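Local coordinates for putative sensory box/GGDEF family protein (Vibrio parahaemolyticus, PDB 3LID), which probably senses an extracellular signal through this PDC-fold domain and probably makes cyclic di-GMP from two GTP through its GGDEF domain, at residues A[76-80]-A[170-176]; A[88-94]-A[107-113]; A[116-122]-A[152-156]. One frame throughout, in Å; residues are numbered along the deposited sequence.

Contact 1 (A[76-80]-A[170-176]). With PO4 (phosphate ion), chain C.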
loop_
_atom_site.group_PDB
_atom_site.type_symbol
_atom_site.label_atom_id
_atom_site.label_comp_id
_atom_site.label_asym_id
_atom_site.label_seq_id
_atom_site.Cartn_x
_atom_site.Cartn_y
_atom_site.Cartn_z
ATOM N N GLN A 76 0.058 -5.370 -14.112
ATOM C CA GLN A 76 -0.339 -5.459 -12.700
ATOM C C GLN A 76 -0.802 -4.119 -12.081
ATOM O O GLN A 76 -1.564 -4.158 -11.117
ATOM C CB GLN A 76 0.817 -6.054 -11.866
ATOM C CG GLN A 76 1.027 -7.521 -12.179
ATOM C CD GLN A 76 -0.173 -8.352 -11.711
ATOM O OE1 GLN A 76 -0.931 -8.919 -12.532
ATOM N NE2 GLN A 76 -0.399 -8.349 -10.466
ATOM N N LYS A 77 -0.229 -3.006 -12.549
ATOM C CA LYS A 77 -0.563 -1.590 -12.223
ATOM C C LYS A 77 -0.174 -1.152 -10.782
ATOM O O LYS A 77 0.033 0.051 -10.570
ATOM C CB LYS A 77 -2.048 -1.248 -12.465
ATOM C CG LYS A 77 -2.401 -1.618 -13.903
ATOM C CD LYS A 77 -3.901 -1.314 -14.102
ATOM C CE LYS A 77 -4.386 -1.976 -15.347
ATOM N NZ LYS A 77 -3.969 -1.186 -16.477
ATOM N N LEU A 78 -0.077 -2.094 -9.842
ATOM C CA LEU A 78 0.105 -1.707 -8.468
ATOM C C LEU A 78 1.574 -1.539 -8.045
ATOM O O LEU A 78 1.829 -1.158 -6.890
ATOM C CB LEU A 78 -0.572 -2.707 -7.485
ATOM C CG LEU A 78 -0.166 -4.185 -7.665
ATOM C CD1 LEU A 78 1.039 -4.385 -6.862
ATOM C CD2 LEU A 78 -1.299 -5.138 -7.107
ATOM N N TYR A 79 2.484 -1.819 -8.959
ATOM C CA TYR A 79 3.940 -1.547 -8.677
ATOM C C TYR A 79 4.382 -0.226 -9.261
ATOM O O TYR A 79 4.251 -0.020 -10.464
ATOM C CB TYR A 79 4.841 -2.666 -9.212
ATOM C CG TYR A 79 4.445 -4.004 -8.689
ATOM C CD1 TYR A 79 4.737 -4.363 -7.385
ATOM C CD2 TYR A 79 3.700 -4.913 -9.496
ATOM C CE1 TYR A 79 4.356 -5.597 -6.867
ATOM C CE2 TYR A 79 3.335 -6.154 -8.979
ATOM C CZ TYR A 79 3.607 -6.456 -7.657
ATOM O OH TYR A 79 3.229 -7.676 -7.138
ATOM N N LYS A 80 4.828 0.681 -8.394
ATOM C CA LYS A 80 5.340 1.962 -8.821
ATOM C C LYS A 80 6.818 1.812 -9.326
ATOM O O LYS A 80 7.242 2.519 -10.214
ATOM C CB LYS A 80 5.225 2.929 -7.656
ATOM C CG LYS A 80 5.585 4.335 -8.108
ATOM C CD LYS A 80 4.836 5.358 -7.263
ATOM C CE LYS A 80 5.075 6.750 -7.777
ATOM N NZ LYS A 80 6.493 7.130 -7.513
ATOM N N LEU A 170 10.238 -4.667 -4.930
ATOM C CA LEU A 170 9.055 -4.224 -5.676
ATOM C C LEU A 170 8.335 -3.197 -4.822
ATOM O O LEU A 170 8.069 -3.472 -3.681
ATOM C CB LEU A 170 8.084 -5.458 -5.862
ATOM C CG LEU A 170 8.820 -6.767 -6.240
ATOM C CD1 LEU A 170 7.833 -7.932 -6.212
ATOM C CD2 LEU A 170 9.383 -6.526 -7.667
ATOM N N ASN A 171 8.018 -2.052 -5.356
ATOM C CA ASN A 171 7.382 -0.988 -4.559
ATOM C C ASN A 171 5.906 -1.048 -4.887
ATOM O O ASN A 171 5.474 -0.537 -5.920
ATOM C CB ASN A 171 7.951 0.394 -4.914
ATOM C CG ASN A 171 9.275 0.630 -4.275
ATOM O OD1 ASN A 171 10.119 -0.296 -4.220
ATOM N ND2 ASN A 171 9.475 1.835 -3.738
ATOM N N VAL A 172 5.161 -1.574 -3.928
ATOM C CA VAL A 172 3.670 -1.607 -4.020
ATOM C C VAL A 172 3.138 -0.228 -3.658
ATOM O O VAL A 172 3.465 0.353 -2.606
ATOM C CB VAL A 172 3.115 -2.717 -3.114
ATOM C CG1 VAL A 172 1.544 -2.617 -3.111
ATOM C CG2 VAL A 172 3.636 -4.138 -3.572
ATOM N N ASP A 173 2.380 0.333 -4.565
ATOM C CA ASP A 173 1.985 1.744 -4.532
ATOM C C ASP A 173 0.645 1.865 -3.730
ATOM O O ASP A 173 -0.455 1.477 -4.175
ATOM C CB ASP A 173 1.772 2.121 -5.986
ATOM C CG ASP A 173 1.252 3.547 -6.174
ATOM O OD1 ASP A 173 0.922 4.238 -5.217
ATOM O OD2 ASP A 173 1.170 3.945 -7.327
ATOM N N ILE A 174 0.780 2.269 -2.465
ATOM C CA ILE A 174 -0.425 2.395 -1.601
ATOM C C ILE A 174 -1.409 3.471 -2.081
ATOM O O ILE A 174 -2.638 3.314 -1.947
ATOM C CB ILE A 174 0.055 2.713 -0.160
ATOM C CG1 ILE A 174 0.918 1.542 0.402
ATOM C CG2 ILE A 174 -1.131 2.979 0.802
ATOM C CD1 ILE A 174 0.164 0.134 0.479
ATOM N N GLU A 175 -0.930 4.524 -2.743
ATOM C CA GLU A 175 -1.866 5.495 -3.291
ATOM C C GLU A 175 -2.745 4.904 -4.403
ATOM O O GLU A 175 -3.934 5.149 -4.477
ATOM C CB GLU A 175 -1.056 6.667 -3.845
ATOM C CG GLU A 175 -1.928 7.717 -4.587
ATOM C CD GLU A 175 -1.057 8.858 -5.133
ATOM O OE1 GLU A 175 -0.034 8.552 -5.783
ATOM O OE2 GLU A 175 -1.371 10.038 -4.889
ATOM N N TYR A 176 -2.127 4.118 -5.277
ATOM C CA TYR A 176 -2.892 3.439 -6.318
ATOM C C TYR A 176 -3.921 2.485 -5.634
ATOM O O TYR A 176 -5.109 2.492 -6.047
ATOM C CB TYR A 176 -1.945 2.566 -7.176
ATOM C CG TYR A 176 -2.690 1.690 -8.100
ATOM C CD1 TYR A 176 -3.236 2.220 -9.288
ATOM C CD2 TYR A 176 -2.891 0.317 -7.778
ATOM C CE1 TYR A 176 -3.999 1.423 -10.134
ATOM C CE2 TYR A 176 -3.682 -0.496 -8.637
ATOM C CZ TYR A 176 -4.188 0.063 -9.776
ATOM O OH TYR A 176 -4.970 -0.794 -10.582
HETATM P P PO4 C . 12.627 4.023 -2.498
HETATM O O1 PO4 C . 12.227 4.696 -3.824
HETATM O O2 PO4 C . 14.136 3.793 -2.659
HETATM O O3 PO4 C . 11.951 2.696 -2.305
HETATM O O4 PO4 C . 12.360 4.957 -1.322
HETATM O O HOH W 1 1.502 2.166 -9.422
#

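Contact 2 (A[88-94]-A[107-113]). With PO4 (phosphate ion), chain C.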
loop_
_atom_site.group_PDB
_atom_site.type_symbol
_atom_site.label_atom_id
_atom_site.label_comp_id
_atom_site.label_asym_id
_atom_site.label_seq_id
_atom_site.Cartn_x
_atom_site.Cartn_y
_atom_site.Cartn_z
ATOM N N SER A 88 25.803 -4.584 -2.949
ATOM C CA SER A 88 26.219 -3.366 -2.260
ATOM C C SER A 88 25.093 -2.374 -2.033
ATOM O O SER A 88 25.278 -1.339 -1.363
ATOM C CB SER A 88 27.397 -2.692 -3.030
ATOM O OG SER A 88 26.886 -2.069 -4.218
ATOM N N GLY A 89 23.908 -2.732 -2.538
ATOM C CA GLY A 89 22.721 -1.851 -2.428
ATOM C C GLY A 89 22.568 -0.804 -3.519
ATOM O O GLY A 89 21.730 0.121 -3.405
ATOM N N THR A 90 23.324 -0.935 -4.601
ATOM C CA THR A 90 23.261 -0.004 -5.741
ATOM C C THR A 90 22.212 -0.528 -6.757
ATOM O O THR A 90 22.230 -1.692 -7.121
ATOM C CB THR A 90 24.629 0.163 -6.426
ATOM O OG1 THR A 90 25.458 0.907 -5.531
ATOM C CG2 THR A 90 24.462 1.081 -7.676
ATOM N N GLU A 91 21.305 0.343 -7.162
ATOM C CA GLU A 91 20.300 -0.052 -8.173
ATOM C C GLU A 91 21.005 -0.414 -9.482
ATOM O O GLU A 91 21.857 0.376 -9.969
ATOM C CB GLU A 91 19.387 1.117 -8.444
ATOM C CG GLU A 91 18.519 1.498 -7.166
ATOM C CD GLU A 91 17.747 2.767 -7.349
ATOM O OE1 GLU A 91 18.276 3.698 -8.020
ATOM O OE2 GLU A 91 16.560 2.845 -6.805
ATOM N N LYS A 92 20.647 -1.543 -10.053
ATOM C CA LYS A 92 21.260 -2.003 -11.327
ATOM C C LYS A 92 20.154 -2.033 -12.406
ATOM O O LYS A 92 20.433 -1.776 -13.625
ATOM C CB LYS A 92 21.812 -3.397 -11.195
ATOM C CG LYS A 92 22.926 -3.535 -10.104
ATOM C CD LYS A 92 24.128 -2.728 -10.465
ATOM C CE LYS A 92 24.598 -3.166 -11.820
ATOM N NZ LYS A 92 26.006 -2.815 -11.932
ATOM N N VAL A 93 18.911 -2.331 -11.979
ATOM C CA VAL A 93 17.797 -2.420 -12.947
ATOM C C VAL A 93 16.668 -1.680 -12.283
ATOM O O VAL A 93 16.386 -1.925 -11.102
ATOM C CB VAL A 93 17.305 -3.838 -13.218
ATOM C CG1 VAL A 93 16.285 -3.779 -14.361
ATOM C CG2 VAL A 93 18.497 -4.751 -13.704
ATOM N N ARG A 94 16.088 -0.711 -12.988
ATOM C CA ARG A 94 15.028 0.064 -12.335
ATOM C C ARG A 94 13.928 0.392 -13.356
ATOM O O ARG A 94 14.153 1.183 -14.294
ATOM C CB ARG A 94 15.643 1.384 -11.839
ATOM C CG ARG A 94 14.628 2.316 -11.186
ATOM C CD ARG A 94 15.338 3.439 -10.419
ATOM N NE ARG A 94 14.345 4.259 -9.742
ATOM C CZ ARG A 94 14.341 5.603 -9.708
ATOM N NH1 ARG A 94 15.293 6.352 -10.304
ATOM N NH2 ARG A 94 13.326 6.215 -9.060
ATOM N N SER A 107 14.826 3.352 -16.050
ATOM C CA SER A 107 15.530 4.621 -15.809
ATOM C C SER A 107 17.012 4.381 -15.714
ATOM O O SER A 107 17.448 3.303 -15.158
ATOM C CB SER A 107 15.058 5.172 -14.439
ATOM O OG SER A 107 15.698 6.377 -14.048
ATOM N N LEU A 108 17.771 5.399 -16.110
ATOM C CA LEU A 108 19.196 5.307 -15.921
ATOM C C LEU A 108 19.581 6.089 -14.667
ATOM O O LEU A 108 20.824 6.209 -14.370
ATOM C CB LEU A 108 19.919 5.936 -17.140
ATOM C CG LEU A 108 19.776 5.150 -18.440
ATOM C CD1 LEU A 108 20.338 6.080 -19.565
ATOM C CD2 LEU A 108 20.500 3.864 -18.409
ATOM N N ILE A 109 18.588 6.517 -13.877
ATOM C CA ILE A 109 18.897 7.282 -12.653
ATOM C C ILE A 109 19.020 6.176 -11.565
ATOM O O ILE A 109 17.982 5.697 -11.066
ATOM C CB ILE A 109 17.831 8.310 -12.277
ATOM C CG1 ILE A 109 17.778 9.417 -13.384
ATOM C CG2 ILE A 109 18.193 8.991 -10.947
ATOM C CD1 ILE A 109 16.566 10.285 -13.271
ATOM N N LEU A 110 20.261 5.693 -11.334
ATOM C CA LEU A 110 20.509 4.523 -10.506
ATOM C C LEU A 110 21.281 4.976 -9.267
ATOM O O LEU A 110 22.319 5.636 -9.390
ATOM C CB LEU A 110 21.290 3.494 -11.281
ATOM C CG LEU A 110 20.540 3.025 -12.516
ATOM C CD1 LEU A 110 21.385 2.073 -13.352
ATOM C CD2 LEU A 110 19.229 2.277 -12.105
ATOM N N ARG A 111 20.791 4.661 -8.084
ATOM C CA ARG A 111 21.370 5.233 -6.854
ATOM C C ARG A 111 21.831 4.160 -5.900
ATOM O O ARG A 111 21.433 2.986 -5.979
ATOM C CB ARG A 111 20.291 6.001 -6.100
ATOM C CG ARG A 111 19.873 7.319 -6.765
ATOM C CD ARG A 111 18.698 7.157 -7.756
ATOM N NE ARG A 111 17.566 6.251 -7.414
ATOM C CZ ARG A 111 16.398 6.591 -6.854
ATOM N NH1 ARG A 111 16.106 7.859 -6.495
ATOM N NH2 ARG A 111 15.513 5.652 -6.652
ATOM N N ASP A 112 22.724 4.586 -4.999
ATOM C CA ASP A 112 23.145 3.688 -3.915
ATOM C C ASP A 112 22.142 3.797 -2.757
ATOM O O ASP A 112 22.042 4.849 -2.112
ATOM C CB ASP A 112 24.519 4.234 -3.441
ATOM C CG ASP A 112 25.045 3.519 -2.254
ATOM O OD1 ASP A 112 24.399 2.613 -1.677
ATOM O OD2 ASP A 112 26.193 3.861 -1.933
ATOM N N LYS A 113 21.396 2.700 -2.490
ATOM C CA LYS A 113 20.339 2.673 -1.480
ATOM C C LYS A 113 20.809 2.021 -0.204
ATOM O O LYS A 113 20.013 1.652 0.673
ATOM C CB LYS A 113 19.147 1.903 -2.011
ATOM C CG LYS A 113 18.493 2.650 -3.130
ATOM C CD LYS A 113 17.583 3.800 -2.602
ATOM C CE LYS A 113 17.108 4.657 -3.763
ATOM N NZ LYS A 113 16.025 5.660 -3.309
HETATM P P PO4 C . 12.627 4.023 -2.498
HETATM O O1 PO4 C . 12.227 4.696 -3.824
HETATM O O2 PO4 C . 14.136 3.793 -2.659
HETATM O O3 PO4 C . 11.951 2.696 -2.305
HETATM O O4 PO4 C . 12.360 4.957 -1.322
HETATM O O HOH W 2 26.176 0.646 -2.491
HETATM O O HOH W 3 17.210 -0.097 -15.557
#

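Contact 3 (A[116-122]-A[152-156]). With PO4 (phosphate ion), chain C.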
loop_
_atom_site.group_PDB
_atom_site.type_symbol
_atom_site.label_atom_id
_atom_site.label_comp_id
_atom_site.label_asym_id
_atom_site.label_seq_id
_atom_site.Cartn_x
_atom_site.Cartn_y
_atom_site.Cartn_z
ATOM N N ARG A 116 19.533 2.921 3.413
ATOM C CA ARG A 116 18.133 2.792 3.770
ATOM C C ARG A 116 17.892 1.615 4.678
ATOM O O ARG A 116 18.446 0.534 4.485
ATOM C CB ARG A 116 17.312 2.583 2.521
ATOM C CG ARG A 116 17.233 3.935 1.668
ATOM C CD ARG A 116 16.532 5.089 2.391
ATOM N NE ARG A 116 15.053 4.828 2.528
ATOM C CZ ARG A 116 14.168 4.988 1.532
ATOM N NH1 ARG A 116 14.563 5.385 0.280
ATOM N NH2 ARG A 116 12.838 4.700 1.773
ATOM N N GLU A 117 17.009 1.819 5.668
ATOM C CA GLU A 117 16.728 0.686 6.553
ATOM C C GLU A 117 16.091 -0.508 5.855
ATOM O O GLU A 117 16.292 -1.648 6.262
ATOM C CB GLU A 117 15.865 1.195 7.726
ATOM C CG GLU A 117 16.658 2.211 8.610
ATOM C CD GLU A 117 17.875 1.576 9.368
ATOM O OE1 GLU A 117 17.980 0.332 9.475
ATOM O OE2 GLU A 117 18.794 2.323 9.803
ATOM N N TYR A 118 15.352 -0.267 4.767
ATOM C CA TYR A 118 14.684 -1.379 4.129
ATOM C C TYR A 118 15.735 -2.230 3.474
ATOM O O TYR A 118 15.568 -3.448 3.357
ATOM C CB TYR A 118 13.587 -0.916 3.121
ATOM C CG TYR A 118 14.052 -0.305 1.801
ATOM C CD1 TYR A 118 14.640 -1.097 0.788
ATOM C CD2 TYR A 118 13.889 1.066 1.562
ATOM C CE1 TYR A 118 15.025 -0.517 -0.422
ATOM C CE2 TYR A 118 14.262 1.653 0.344
ATOM C CZ TYR A 118 14.874 0.844 -0.621
ATOM O OH TYR A 118 15.187 1.424 -1.818
ATOM N N PHE A 119 16.849 -1.594 3.064
ATOM C CA PHE A 119 17.934 -2.340 2.460
ATOM C C PHE A 119 18.680 -3.163 3.492
ATOM O O PHE A 119 18.954 -4.350 3.270
ATOM C CB PHE A 119 18.928 -1.443 1.706
ATOM C CG PHE A 119 20.077 -2.236 1.185
ATOM C CD1 PHE A 119 19.902 -3.110 0.121
ATOM C CD2 PHE A 119 21.312 -2.155 1.821
ATOM C CE1 PHE A 119 20.992 -3.851 -0.347
ATOM C CE2 PHE A 119 22.406 -2.919 1.348
ATOM C CZ PHE A 119 22.223 -3.733 0.301
ATOM N N LYS A 120 18.985 -2.567 4.630
ATOM C CA LYS A 120 19.637 -3.349 5.670
ATOM C C LYS A 120 18.759 -4.520 6.110
ATOM O O LYS A 120 19.267 -5.602 6.423
ATOM C CB LYS A 120 19.899 -2.409 6.846
ATOM C CG LYS A 120 20.925 -1.284 6.425
ATOM C CD LYS A 120 21.218 -0.294 7.566
ATOM C CE LYS A 120 22.140 0.777 7.015
ATOM N NZ LYS A 120 22.330 1.821 8.051
ATOM N N TYR A 121 17.438 -4.311 6.162
ATOM C CA TYR A 121 16.502 -5.434 6.454
ATOM C C TYR A 121 16.592 -6.529 5.361
ATOM O O TYR A 121 16.751 -7.732 5.632
ATOM C CB TYR A 121 15.074 -4.888 6.606
ATOM C CG TYR A 121 14.101 -6.046 6.828
ATOM C CD1 TYR A 121 14.182 -6.801 7.991
ATOM C CD2 TYR A 121 13.157 -6.380 5.875
ATOM C CE1 TYR A 121 13.295 -7.887 8.213
ATOM C CE2 TYR A 121 12.291 -7.474 6.066
ATOM C CZ TYR A 121 12.354 -8.199 7.227
ATOM O OH TYR A 121 11.495 -9.275 7.355
ATOM N N ALA A 122 16.567 -6.095 4.098
ATOM C CA ALA A 122 16.629 -7.101 2.995
ATOM C C ALA A 122 17.934 -7.935 3.141
ATOM O O ALA A 122 17.932 -9.109 2.836
ATOM C CB ALA A 122 16.659 -6.349 1.635
ATOM N N LEU A 152 4.857 -0.027 -0.070
ATOM C CA LEU A 152 5.083 -1.235 0.697
ATOM C C LEU A 152 6.079 -2.065 -0.140
ATOM O O LEU A 152 5.792 -2.473 -1.264
ATOM C CB LEU A 152 3.725 -1.935 0.877
ATOM C CG LEU A 152 3.756 -3.001 1.999
ATOM C CD1 LEU A 152 2.240 -3.401 2.427
ATOM C CD2 LEU A 152 4.565 -4.187 1.583
ATOM N N ARG A 153 7.292 -2.181 0.358
ATOM C CA ARG A 153 8.375 -2.734 -0.515
ATOM C C ARG A 153 8.455 -4.240 -0.253
ATOM O O ARG A 153 8.683 -4.687 0.869
ATOM C CB ARG A 153 9.728 -2.075 -0.114
ATOM C CG ARG A 153 9.744 -0.599 -0.623
ATOM C CD ARG A 153 10.881 0.194 0.099
ATOM N NE ARG A 153 10.823 1.596 -0.255
ATOM C CZ ARG A 153 10.003 2.462 0.322
ATOM N NH1 ARG A 153 9.125 2.036 1.284
ATOM N NH2 ARG A 153 10.023 3.733 -0.079
ATOM N N ILE A 154 8.323 -5.027 -1.313
ATOM C CA ILE A 154 8.538 -6.499 -1.221
ATOM C C ILE A 154 10.064 -6.718 -1.507
ATOM O O ILE A 154 10.592 -6.061 -2.440
ATOM C CB ILE A 154 7.759 -7.197 -2.300
ATOM C CG1 ILE A 154 6.284 -6.674 -2.320
ATOM C CG2 ILE A 154 7.860 -8.704 -2.078
ATOM C CD1 ILE A 154 5.539 -6.880 -0.966
ATOM N N LEU A 155 10.703 -7.551 -0.707
ATOM C CA LEU A 155 12.161 -7.719 -0.724
ATOM C C LEU A 155 12.484 -9.179 -0.858
ATOM O O LEU A 155 11.889 -9.986 -0.196
ATOM C CB LEU A 155 12.678 -7.225 0.599
ATOM C CG LEU A 155 12.260 -5.793 0.942
ATOM C CD1 LEU A 155 12.701 -5.520 2.398
ATOM C CD2 LEU A 155 13.058 -4.760 -0.028
ATOM N N MET A 156 13.430 -9.519 -1.769
ATOM C CA MET A 156 13.791 -10.935 -1.963
ATOM C C MET A 156 15.255 -10.965 -2.423
ATOM O O MET A 156 15.549 -10.579 -3.577
ATOM C CB MET A 156 12.834 -11.535 -3.022
ATOM C CG MET A 156 13.076 -13.020 -3.334
ATOM S SD MET A 156 12.056 -13.508 -4.676
ATOM C CE MET A 156 12.751 -15.124 -4.713
HETATM P P PO4 C . 12.627 4.023 -2.498
HETATM O O1 PO4 C . 12.227 4.696 -3.824
HETATM O O2 PO4 C . 14.136 3.793 -2.659
HETATM O O3 PO4 C . 11.951 2.696 -2.305
HETATM O O4 PO4 C . 12.360 4.957 -1.322
#

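Contact 1 (A[76-80]-A[170-176])
Tyr79 and Val172 meet as an antiparallel, non-hydrogen-bonded pair with their CA atoms 4.7 Å apart, bracketed by backbone hydrogen bonds from Asp173 N to Leu78 O and from Lys80 N to Asn171 O, each 2.8 Å. The bridge joins the start of strand 79-86 to the end of strand 163-173, central strands of an antiparallel sheet, where segment 170-176 passes from strand into helix 174-181. On the face shared by Tyr79 and Val172, the tyrosine ring brings CE1 to within 3.7 Å of Val172 CG2, while its CD1 lies beside Leu170 CB. Leu78 holds CG between its backbone N and carbonyl carbon (chi1 54°), which lays CD1 over the centre of the Tyr79 ring and close to Val172 CG1. Ile37 and Ile40 of helix 9-45 pack against the Tyr79 side chain.

Farther along, Tyr176 leans back over the turn. One face of its ring receives Lys77 O over its centre, its CD2 touches Leu78 CB, and its hydroxyl OH rests 3.5 Å from Lys77 CB. Phe99 meets this ring edge-to-face. Asp173 is the N-cap of the helix: OD1 accepts from Tyr176 N at 3.1 Å, the donor standing above the carboxylate plane, and a water probably links OD2 to Lys77 O. The aliphatic part of Lys80 runs past Asp173, but its NZ pairs with Glu138. Asn171 ND2 gives a nearly straight bond to phosphate O3 (3.0 Å, 172° at the hydrogen) and another to Glu138, while Arg83 donates to Asn171 OD1.

The chemistry thus divides along the strand. Asn171 presents an amide to the anion, whereas Asp173, bonded at the helix N-terminus, probably has its negative charge stabilised by the helix end.

Contact 2 (A[88-94]-A[107-113])
The guanidinium of Arg111 is sandwiched: Arg94 stacks flat on one face, centres 3.7 Å apart and planes 13° from parallel, and Lys113 NZ stands over the opposite face toward the rim. At its edge lies Glu91. The grip is side-on, with NE reaching Glu91 OE1 at 2.7 Å and NH2 using the syn lone pair of Glu91 OE2 at 3.0 Å. The backbone N of Arg111 holds the same OE1, also at 2.7 Å, from the anti side, and bends at chi2 (90°) and chi3 (40°) bring NE back to that oxygen. Two donors of one residue therefore hold one carboxylate oxygen. Arg83 takes a further share of OE2, and Asp140 pairs with Arg111 NH1.

Arg94 runs extended from CG to NE beneath this group. Its NH1 donates to Ile109 O at 2.9 Å, with Ile109 CB in the plane at its edge, and Leu110 CD2 packs 3.7 Å from Arg94 CB. The backbones are stitched together by Glu91 N to Arg111 O, Lys113 N to Gly89 O and Ser107 N to Arg94 O. Ser107 also forms an ST turn, its OG accepting from Ile109 N. Beyond the stack, Lys113 NZ carries a bond of 2.7 Å to phosphate O2.

Glu91, Arg94 and Arg111 form a salt-bridge network, its Arg94 leg long and held by charge alone, without an N-H pointing at the oxygen. It borders an anion-holding pocket between the sheet and the segment leading into helix 117-124, consistent with the ligand site of a PDC sensor domain.

Contact 3 (A[116-122]-A[152-156])
Arg153, the first residue of strand 152-156 to touch helix 117-122, slides its extended chain beneath the ring of Tyr118. Its CD sits over the face, 3.6 Å from the ring centroid, a CH-pi contact, and its guanidinium is turned 22° from the ring plane. From there NE reaches phosphate O3 at 2.6 Å and NH2 reaches O4 at 2.9 Å, while NH1 is bound by Glu136 O.

The opposite face of the Tyr118 ring is taken by Arg116 CB. This tyrosine sits at chi1 73°, CG wedged between backbone N and carbonyl carbon, which aims its OH at phosphate O2, 2.7 Å away. Arg116 curls at chi2 and chi3 to give O4 a bond from NH1 (2.8 Å) and a weak one from NH2. Its guanidinium stands 74° from that of Arg153, with Glu136 as another partner of NH2.

Two residues on, Leu155 fills the apolar end. CD1 approaches the edge of the Tyr121 ring, in its plane and 3.6 Å from CD2, and also meets Ala122 CB; CD2 touches Tyr118 CD1. Tyr121 OH is bonded to Ser131.

The helix and its N-cap residue thus meet the strand through hydrocarbon at one end and a shared anion at the other. The phosphate, probably from the crystallisation liquor, lies between the two arginines and probably offsets their charge.

How the contacts relate
One phosphate ties the three contacts together: Asn171 of contact 1, Lys113 of contact 2, and Arg116, Tyr118 and Arg153 of contact 3 all bond to it, as do Arg83 and Arg139 N. Contacts 1 and 3, centres about 15 Å apart, join through strands 163-173 and 150-160, neighbours in the sheet, with Leu170 O and Ile154 N 2.8 Å apart. Contacts 2 and 3 meet through Phe119, whose CZ lies 3.4 Å from Gly89 CA. Contacts 1 and 2 do not touch, their nearest atoms being about 7 Å apart. Sheet, loop and helix thus converge on one pocket, as expected for a ligand-sensing PDC domain, although the phosphate does not itself identify a natural ligand.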